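Local structure of plantacyanin (Spinacia oleracea, 1F56) at residues G22-F27 and R62-R67; V36-G41 and N70-S75. The protein binds a single copper ion as a basic blue cupredoxin of the phytocyanin family and probably serves as an electron carrier. One frame throughout, in Å; residues are numbered along the deposited sequence.

Contact 1 (G22-F27 and R62-R67); sequences GDVLVF and RIKLTR
L25 and L65 meet on the inward face of an antiparallel strand pair, their side chains crossing at about a right angle, with L25 CD1 3.8 Å from L65 CD2. The other methyl of L65, CD1, turns to the CB of D23, so one fork spans two residues of the facing segment. Next along this face, I63 reaches the F27 ring at an oblique angle, its CD1 3.9 Å from F27 CE1; the I63 chain gets there with CG1 anti to the carbonyl carbon (chi1 -56°) and CD1 extended beyond it. On the reverse face, V24 lies alongside K64, while the aliphatic part of R62 runs beside V26. The R62 chain bends at chi3 and sets V26 CG2 over one face of its guanidinium, 4.2 Å above that plane. Strands 24-28 and 60-64 belong to one of the two sheets of the cupredoxin beta sandwich, with 2-6 along the far side of 24-28. L25 and I63 form a hydrogen-bonded pair, the L25 N to I63 O bond measuring 2.8 Å and its reciprocal from I63 N to L25 O 2.9 Å. Past the strand ends the pairing continues: L65 N gives a nearly linear bond to D23 O (2.9 Å), and G22 N closes on L65 O (3.0 Å). A serine in place of L65 would probably leave a gap beside L25 and the CB of D23, and strip cover from F19 and I88, which the leucine also touches. D23 itself is anchored through its carboxylate, OD2 to the R20 backbone N and OD1 to the N-terminal A1.

Contact 2 (V36-G41 and N70-S75); sequences VVAVNG and NYFICS. With CU1 (copper (I) ion), chain F.
The Y71 ring carries the CA of G41 over one face, a CH-pi contact 3.9 Å from the centroid and displaced toward the rim, while V39 O sits at its edge near the ring plane. Y44 of helix 41-45 also meets this ring, its plane turned by about 40°. The F72 ring, on the other side of the sheet, is approached obliquely by V36 CG1, 3.8 Å from F72 CD2, and its CE2 touches the CB of A38. On the Y71 side, V39 crosses both neighbours at about a right angle, CG2 against Y71 CB at 3.8 Å and CG1 against I73 CG1 at 4.0 Å. With I73 CG1 between its backbone N and carbonyl carbon (chi1 65°), CD1 ends beside the same V39 methyl. V37 and I73 exchange two backbone hydrogen bonds, of which V37 N to I73 O is 2.9 Å. Towards V39 the pairing is looser: the V39 N to Y71 O bond is 3.1 Å and its donor stands above the carbonyl plane; in place of a direct return bond, a water donates to V39 O and accepts from Y71 N. N40 then caps helix 41-45, its OD1 receiving G43 N. Strand 68-73 runs straight into C74, whose SG binds copper at 2.2 Å; H34, H79 and M84 complete the copper site. The V37-I73 bonds fix the strand just before C74, which is also bonded through its backbone to M84, consistent with the sheet helping to position SG.

Contact 1 and contact 2 join strands of the two different sheets of the sandwich, and their inner faces meet: F27 and I63 of contact 1 pack on V36 and F72 of contact 2, with F27 CZ 3.9 Å from F72 CG. Strand 36-39 follows 24-28 and 68-73 follows 60-64; at each of these two places the chain crosses from the sheet of contact 1 to that of contact 2. Contact 1 is mostly buried, though exposed at R62 and K64; contact 2 is partly buried although nearer the chain centre. Contact 2 has more aromatic chemistry, a bridging water and a copper ligand; on its Y71 face V37 and I73 are buried, with Y71 and V39 only partly exposed.

Contact 1 (G22-F27 and R62-R67)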
loop_
_atom_site.group_PDB
_atom_site.type_symbol
_atom_site.label_atom_id
_atom_site.label_comp_id
_atom_site.label_asym_id
_atom_site.label_seq_id
_atom_site.Cartn_x
_atom_site.Cartn_y
_atom_site.Cartn_z
ATOM N N GLY A 22 7.760 -3.253 -12.008
ATOM C CA GLY A 22 7.743 -2.088 -12.882
ATOM C C GLY A 22 6.394 -1.373 -12.942
ATOM O O GLY A 22 6.341 -0.197 -13.275
ATOM N N ASP A 23 5.304 -2.065 -12.619
ATOM C CA ASP A 23 3.992 -1.426 -12.629
ATOM C C ASP A 23 3.962 -0.282 -11.623
ATOM O O ASP A 23 4.643 -0.319 -10.590
ATOM C CB ASP A 23 2.883 -2.415 -12.240
ATOM C CG ASP A 23 2.584 -3.434 -13.326
ATOM O OD1 ASP A 23 3.035 -3.268 -14.484
ATOM O OD2 ASP A 23 1.879 -4.404 -13.007
ATOM N N VAL A 24 3.145 0.717 -11.920
ATOM C CA VAL A 24 2.975 1.872 -11.048
ATOM C C VAL A 24 1.590 1.784 -10.392
ATOM O O VAL A 24 0.579 1.637 -11.077
ATOM C CB VAL A 24 3.056 3.203 -11.858
ATOM C CG1 VAL A 24 2.856 4.408 -10.926
ATOM C CG2 VAL A 24 4.406 3.299 -12.594
ATOM N N LEU A 25 1.542 1.832 -9.068
ATOM C CA LEU A 25 0.252 1.823 -8.366
ATOM C C LEU A 25 -0.037 3.266 -7.971
ATOM O O LEU A 25 0.857 3.982 -7.504
ATOM C CB LEU A 25 0.305 0.982 -7.091
ATOM C CG LEU A 25 0.500 -0.534 -7.247
ATOM C CD1 LEU A 25 0.310 -1.223 -5.896
ATOM C CD2 LEU A 25 -0.492 -1.069 -8.265
ATOM N N VAL A 26 -1.271 3.707 -8.163
ATOM C CA VAL A 26 -1.611 5.054 -7.768
ATOM C C VAL A 26 -2.635 4.956 -6.647
ATOM O O VAL A 26 -3.796 4.600 -6.882
ATOM C CB VAL A 26 -2.198 5.884 -8.937
ATOM C CG1 VAL A 26 -2.417 7.338 -8.458
ATOM C CG2 VAL A 26 -1.238 5.873 -10.158
ATOM N N PHE A 27 -2.194 5.245 -5.423
ATOM C CA PHE A 27 -3.073 5.194 -4.262
ATOM C C PHE A 27 -3.900 6.480 -4.210
ATOM O O PHE A 27 -3.360 7.596 -4.077
ATOM C CB PHE A 27 -2.257 5.025 -2.970
ATOM C CG PHE A 27 -1.563 3.694 -2.865
ATOM C CD1 PHE A 27 -0.364 3.464 -3.541
ATOM C CD2 PHE A 27 -2.120 2.665 -2.114
ATOM C CE1 PHE A 27 0.272 2.225 -3.472
ATOM C CE2 PHE A 27 -1.492 1.413 -2.034
ATOM C CZ PHE A 27 -0.290 1.197 -2.718
ATOM N N ARG A 62 2.126 7.900 -6.356
ATOM C CA ARG A 62 2.582 7.017 -7.420
ATOM C C ARG A 62 3.752 6.210 -6.898
ATOM O O ARG A 62 4.805 6.753 -6.599
ATOM C CB ARG A 62 3.043 7.817 -8.639
ATOM C CG ARG A 62 1.921 8.439 -9.432
ATOM C CD ARG A 62 2.459 9.175 -10.643
ATOM N NE ARG A 62 1.506 9.131 -11.746
ATOM C CZ ARG A 62 1.398 8.116 -12.599
ATOM N NH1 ARG A 62 2.192 7.061 -12.478
ATOM N NH2 ARG A 62 0.485 8.149 -13.562
ATOM N N ILE A 63 3.568 4.906 -6.799
ATOM C CA ILE A 63 4.622 4.049 -6.302
ATOM C C ILE A 63 4.884 2.896 -7.278
ATOM O O ILE A 63 3.965 2.179 -7.674
ATOM C CB ILE A 63 4.228 3.482 -4.932
ATOM C CG1 ILE A 63 3.917 4.638 -3.975
ATOM C CG2 ILE A 63 5.348 2.600 -4.388
ATOM C CD1 ILE A 63 3.533 4.189 -2.578
ATOM N N LYS A 64 6.145 2.734 -7.668
ATOM C CA LYS A 64 6.529 1.659 -8.570
ATOM C C LYS A 64 6.796 0.371 -7.791
ATOM O O LYS A 64 7.387 0.397 -6.719
ATOM C CB LYS A 64 7.756 2.089 -9.375
ATOM C CG LYS A 64 7.493 3.379 -10.165
ATOM C CD LYS A 64 8.660 3.778 -11.044
ATOM C CE LYS A 64 8.334 5.045 -11.822
ATOM N NZ LYS A 64 9.498 5.543 -12.612
ATOM N N LEU A 65 6.328 -0.752 -8.323
ATOM C CA LEU A 65 6.508 -2.055 -7.684
ATOM C C LEU A 65 7.864 -2.671 -8.013
ATOM O O LEU A 65 8.341 -2.535 -9.129
ATOM C CB LEU A 65 5.422 -3.009 -8.155
ATOM C CG LEU A 65 3.980 -2.618 -7.825
ATOM C CD1 LEU A 65 3.021 -3.713 -8.315
ATOM C CD2 LEU A 65 3.860 -2.424 -6.316
ATOM N N THR A 66 8.495 -3.328 -7.046
ATOM C CA THR A 66 9.771 -3.988 -7.314
ATOM C C THR A 66 9.448 -5.474 -7.466
ATOM O O THR A 66 8.416 -5.944 -6.971
ATOM C CB THR A 66 10.790 -3.793 -6.156
ATOM O OG1 THR A 66 10.168 -4.124 -4.903
ATOM C CG2 THR A 66 11.290 -2.361 -6.124
ATOM N N ARG A 67 10.312 -6.218 -8.143
ATOM C CA ARG A 67 10.065 -7.636 -8.331
ATOM C C ARG A 67 9.902 -8.361 -6.991
ATOM O O ARG A 67 10.705 -8.182 -6.064
ATOM C CB ARG A 67 11.203 -8.263 -9.137
ATOM C CG ARG A 67 10.950 -9.719 -9.541
ATOM C CD ARG A 67 11.906 -10.146 -10.654
ATOM N NE ARG A 67 11.659 -11.513 -11.111
ATOM C CZ ARG A 67 11.992 -12.605 -10.425
ATOM N NH1 ARG A 67 12.590 -12.499 -9.245
ATOM N NH2 ARG A 67 11.733 -13.808 -10.923
#

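Contact 2 (V36-G41 and N70-S75)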
loop_
_atom_site.group_PDB
_atom_site.type_symbol
_atom_site.label_atom_id
_atom_site.label_comp_id
_atom_site.label_asym_id
_atom_site.label_seq_id
_atom_site.Cartn_x
_atom_site.Cartn_y
_atom_site.Cartn_z
ATOM N N VAL A 36 0.153 6.114 3.130
ATOM C CA VAL A 36 0.605 4.857 2.559
ATOM C C VAL A 36 2.054 4.663 3.002
ATOM O O VAL A 36 2.912 5.471 2.687
ATOM C CB VAL A 36 0.573 4.875 1.025
ATOM C CG1 VAL A 36 0.982 3.502 0.491
ATOM C CG2 VAL A 36 -0.822 5.280 0.538
ATOM N N VAL A 37 2.310 3.602 3.751
ATOM C CA VAL A 37 3.655 3.329 4.226
ATOM C C VAL A 37 4.113 2.012 3.595
ATOM O O VAL A 37 3.400 1.010 3.695
ATOM C CB VAL A 37 3.676 3.197 5.775
ATOM C CG1 VAL A 37 5.123 3.087 6.274
ATOM C CG2 VAL A 37 2.980 4.414 6.415
ATOM N N ALA A 38 5.275 2.032 2.932
ATOM C CA ALA A 38 5.846 0.837 2.309
ATOM C C ALA A 38 6.641 0.153 3.405
ATOM O O ALA A 38 7.620 0.704 3.907
ATOM C CB ALA A 38 6.776 1.228 1.128
ATOM N N VAL A 39 6.231 -1.053 3.769
ATOM C CA VAL A 39 6.878 -1.769 4.864
ATOM C C VAL A 39 7.427 -3.118 4.418
ATOM O O VAL A 39 7.310 -3.482 3.253
ATOM C CB VAL A 39 5.853 -1.997 6.019
ATOM C CG1 VAL A 39 5.265 -0.667 6.466
ATOM C CG2 VAL A 39 4.716 -2.910 5.546
ATOM N N ASN A 40 8.026 -3.861 5.347
ATOM C CA ASN A 40 8.552 -5.186 5.015
ATOM C C ASN A 40 7.532 -6.234 5.475
ATOM O O ASN A 40 6.486 -5.883 6.030
ATOM C CB ASN A 40 9.913 -5.417 5.693
ATOM C CG ASN A 40 9.859 -5.239 7.200
ATOM O OD1 ASN A 40 8.818 -4.913 7.774
ATOM N ND2 ASN A 40 10.990 -5.451 7.851
ATOM N N GLY A 41 7.832 -7.508 5.233
ATOM C CA GLY A 41 6.927 -8.586 5.611
ATOM C C GLY A 41 6.547 -8.636 7.079
ATOM O O GLY A 41 5.366 -8.764 7.415
ATOM N N ASN A 70 5.608 -6.738 -2.286
ATOM C CA ASN A 70 5.522 -5.307 -1.998
ATOM C C ASN A 70 4.397 -5.176 -0.983
ATOM O O ASN A 70 3.251 -5.520 -1.283
ATOM C CB ASN A 70 5.142 -4.541 -3.259
ATOM C CG ASN A 70 6.241 -4.565 -4.320
ATOM O OD1 ASN A 70 7.022 -3.624 -4.440
ATOM N ND2 ASN A 70 6.301 -5.646 -5.089
ATOM N N TYR A 71 4.714 -4.667 0.200
ATOM C CA TYR A 71 3.736 -4.530 1.280
ATOM C C TYR A 71 3.433 -3.076 1.589
ATOM O O TYR A 71 4.341 -2.244 1.624
ATOM C CB TYR A 71 4.279 -5.181 2.564
ATOM C CG TYR A 71 4.647 -6.640 2.435
ATOM C CD1 TYR A 71 3.662 -7.629 2.416
ATOM C CD2 TYR A 71 5.987 -7.038 2.322
ATOM C CE1 TYR A 71 3.995 -8.984 2.284
ATOM C CE2 TYR A 71 6.329 -8.398 2.191
ATOM C CZ TYR A 71 5.331 -9.355 2.172
ATOM O OH TYR A 71 5.662 -10.684 2.020
ATOM N N PHE A 72 2.161 -2.767 1.828
ATOM C CA PHE A 72 1.776 -1.395 2.152
ATOM C C PHE A 72 0.721 -1.407 3.251
ATOM O O PHE A 72 -0.109 -2.304 3.270
ATOM C CB PHE A 72 1.181 -0.682 0.929
ATOM C CG PHE A 72 2.083 -0.652 -0.262
ATOM C CD1 PHE A 72 2.071 -1.695 -1.185
ATOM C CD2 PHE A 72 2.940 0.428 -0.477
ATOM C CE1 PHE A 72 2.897 -1.663 -2.314
ATOM C CE2 PHE A 72 3.767 0.461 -1.603
ATOM C CZ PHE A 72 3.741 -0.585 -2.519
ATOM N N ILE A 73 0.762 -0.428 4.162
ATOM C CA ILE A 73 -0.251 -0.318 5.223
ATOM C C ILE A 73 -0.535 1.164 5.441
ATOM O O ILE A 73 0.219 2.029 4.973
ATOM C CB ILE A 73 0.236 -0.904 6.610
ATOM C CG1 ILE A 73 1.409 -0.077 7.165
ATOM C CG2 ILE A 73 0.661 -2.367 6.464
ATOM C CD1 ILE A 73 1.882 -0.522 8.556
ATOM N N CYS A 74 -1.644 1.463 6.107
ATOM C CA CYS A 74 -1.953 2.842 6.476
ATOM C C CYS A 74 -1.540 2.752 7.926
ATOM O O CYS A 74 -1.895 1.788 8.597
ATOM C CB CYS A 74 -3.447 3.151 6.427
ATOM S SG CYS A 74 -3.796 4.810 7.081
ATOM N N SER A 75 -0.805 3.727 8.425
ATOM C CA SER A 75 -0.351 3.628 9.813
ATOM C C SER A 75 -1.186 4.376 10.871
ATOM O O SER A 75 -0.896 4.286 12.064
ATOM C CB SER A 75 1.096 4.101 9.897
ATOM O OG SER A 75 1.140 5.474 9.569
HETATM CU CU CU1 F . -5.946 4.980 6.811
HETATM O O HOH W 1 7.820 -4.215 0.633
#